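Local coordinates for DUF3829 family protein (Bacteroides vulgatus, PDB 4YJW) that is of unknown function but is an all-alpha protein whose natural form is probably exported as a lipoprotein of the cell envelope, at residues 111-114 and 115-118. Residues are numbered along the deposited sequence; the frame is centred on the assembly and turned at random.
Sequences QDQS and YKKD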
ATOM      1  N   GLN A 111      21.233 -15.378  -1.041  1.00 15.59           N
ATOM      2  CA  GLN A 111      21.957 -15.901  -2.210  1.00 17.19           C
ATOM      3  C   GLN A 111      23.462 -15.615  -2.203  1.00 23.89           C
ATOM      4  O   GLN A 111      24.195 -16.338  -2.884  1.00 25.26           O
ATOM      5  CB  GLN A 111      21.318 -15.397  -3.505  1.00 17.84           C
ATOM      6  CG  GLN A 111      19.957 -16.091  -3.700  1.00 18.00           C
ATOM      7  CD  GLN A 111      19.224 -15.720  -4.960  1.00 23.82           C
ATOM      8  OE1 GLN A 111      19.501 -14.703  -5.620  1.00 18.83           O
ATOM      9  NE2 GLN A 111      18.231 -16.527  -5.298  1.00 18.03           N
ATOM     10  N   ASP A 112      23.936 -14.608  -1.443  1.00 19.96           N
ATOM     11  CA  ASP A 112      25.382 -14.346  -1.406  1.00 21.13           C
ATOM     12  C   ASP A 112      25.986 -14.963  -0.130  1.00 27.73           C
ATOM     13  O   ASP A 112      27.142 -14.683   0.208  1.00 29.66           O
ATOM     14  CB  ASP A 112      25.695 -12.841  -1.546  1.00 22.83           C
ATOM     15  CG  ASP A 112      25.380 -11.975  -0.339  1.00 32.41           C
ATOM     16  OD1 ASP A 112      24.989 -12.535   0.711  1.00 28.82           O
ATOM     17  OD2 ASP A 112      25.460 -10.728  -0.464  1.00 39.91           O
ATOM     18  N   GLN A 113      25.177 -15.776   0.597  1.00 24.19           N
ATOM     19  CA  GLN A 113      25.561 -16.532   1.806  1.00 24.83           C
ATOM     20  C   GLN A 113      25.888 -15.632   3.023  1.00 26.72           C
ATOM     21  O   GLN A 113      26.487 -16.125   3.991  1.00 26.09           O
ATOM     22  CB  GLN A 113      26.756 -17.479   1.518  1.00 27.55           C
ATOM     23  CG  GLN A 113      26.474 -18.533   0.455  1.00 50.90           C
ATOM     24  CD  GLN A 113      27.714 -19.322   0.134  1.00 81.04           C
ATOM     25  OE1 GLN A 113      28.025 -20.331   0.778  1.00 77.59           O
ATOM     26  NE2 GLN A 113      28.463 -18.863  -0.859  1.00 76.35           N
ATOM     27  N   SER A 114      25.431 -14.359   3.019  1.00 22.04           N
ATOM     28  CA  SER A 114      25.624 -13.454   4.175  1.00 22.28           C
ATOM     29  C   SER A 114      24.913 -13.995   5.426  1.00 26.09           C
ATOM     30  O   SER A 114      25.367 -13.713   6.545  1.00 27.31           O
ATOM     31  CB  SER A 114      25.114 -12.050   3.877  1.00 24.25           C
ATOM     32  OG  SER A 114      25.904 -11.381   2.913  1.00 28.48           O
ATOM     33  N   TYR A 115      23.831 -14.816   5.246  1.00 21.32           N
ATOM     34  CA  TYR A 115      23.089 -15.405   6.367  1.00 21.43           C
ATOM     35  C   TYR A 115      23.967 -16.304   7.242  1.00 26.55           C
ATOM     36  O   TYR A 115      23.673 -16.464   8.429  1.00 25.41           O
ATOM     37  CB  TYR A 115      21.837 -16.170   5.901  1.00 22.47           C
ATOM     38  CG  TYR A 115      22.117 -17.478   5.196  1.00 25.11           C
ATOM     39  CD1 TYR A 115      22.352 -17.515   3.822  1.00 25.28           C
ATOM     40  CD2 TYR A 115      22.093 -18.686   5.889  1.00 28.01           C
ATOM     41  CE1 TYR A 115      22.580 -18.721   3.160  1.00 26.42           C
ATOM     42  CE2 TYR A 115      22.346 -19.898   5.241  1.00 29.31           C
ATOM     43  CZ  TYR A 115      22.585 -19.909   3.875  1.00 35.83           C
ATOM     44  OH  TYR A 115      22.831 -21.098   3.225  1.00 37.10           O
ATOM     45  N   LYS A 116      25.022 -16.900   6.658  1.00 24.52           N
ATOM     46  CA  LYS A 116      25.954 -17.770   7.401  1.00 25.02           C
ATOM     47  C   LYS A 116      26.771 -16.941   8.389  1.00 29.83           C
ATOM     48  O   LYS A 116      27.109 -17.436   9.463  1.00 30.66           O
ATOM     49  CB  LYS A 116      26.888 -18.517   6.426  1.00 27.42           C
ATOM     50  CG  LYS A 116      26.156 -19.506   5.517  1.00 38.08           C
ATOM     51  CD  LYS A 116      27.135 -20.299   4.653  1.00 48.19           C
ATOM     52  CE  LYS A 116      26.446 -21.235   3.686  1.00 56.92           C
ATOM     53  NZ  LYS A 116      25.784 -22.381   4.373  1.00 64.03           N
ATOM     54  N   LYS A 117      27.044 -15.664   8.048  1.00 25.94           N
ATOM     55  CA  LYS A 117      27.848 -14.751   8.865  1.00 26.97           C
ATOM     56  C   LYS A 117      27.116 -14.221  10.124  1.00 28.31           C
ATOM     57  O   LYS A 117      27.789 -13.898  11.101  1.00 27.19           O
ATOM     58  CB  LYS A 117      28.357 -13.565   8.023  1.00 31.14           C
ATOM     59  CG  LYS A 117      29.496 -13.951   7.071  1.00 49.43           C
ATOM     60  CD  LYS A 117      30.248 -12.737   6.515  1.00 61.49           C
ATOM     61  CE  LYS A 117      29.723 -12.248   5.181  1.00 71.50           C
ATOM     62  NZ  LYS A 117      28.514 -11.388   5.325  1.00 76.91           N
ATOM     63  N   ASP A 118      25.777 -14.075  10.091  1.00 24.36           N
ATOM     64  CA  ASP A 118      25.033 -13.565  11.257  1.00 24.33           C
ATOM     65  C   ASP A 118      24.030 -14.621  11.786  1.00 29.04           C
ATOM     66  O   ASP A 118      23.084 -14.270  12.493  1.00 29.04           O
ATOM     67  CB  ASP A 118      24.325 -12.237  10.915  1.00 25.11           C
ATOM     68  CG  ASP A 118      23.115 -12.384  10.007  1.00 25.86           C
ATOM     69  OD1 ASP A 118      22.948 -13.464   9.417  1.00 23.66           O
ATOM     70  OD2 ASP A 118      22.304 -11.441   9.947  1.00 25.55           O
TER
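D112 OD1 is gripped twice by S114: the backbone N of S114 donates to it at 3.0 Å, nearly along the C-O axis, and S114 OG donates a second bond to D112 OD1 at 2.6 Å, from above the carboxylate plane, on the face from which S114 N also comes. The first of these bonds makes an Asx turn. S114 OG can share the acceptor because it sits beside its own backbone N, anti to the carbonyl carbon (chi1 -69°). K116 N is bonded to Q113 O at 3.1 Å and K117 N to S114 O at 3.0 Å, both i to i+3, in a short, weakly bonded helical turn. Over the serine, K117 bends back until its NZ is 3.6 Å from S114 OG, a contact rather than a bond. With an alanine here the hydroxyl bond goes, and D112 OD1 would probably keep only the S114 N of its two bonds from this residue, leaving the carboxylate freer to turn. Q113 and K116 run side by side, Q113 OE1 touching K116 CE at 3.4 Å, while the CG of K116 rests over one face of the Y115 ring, toward its rim. That ring also meets Q113 obliquely, its CD1 3.9 Å from Q113 CA. D118 OD1 is hydrogen-bonded to the hydroxyl of Y109 and OD2 to the backbone N of L122. The piece is a surface link at one end of the bundle: it leaves helix 79-111, makes the short helix 114-117, whose S114 and Y115 side chains touch Y109, Y115 also reaching M110, and leads on into helix 121-159.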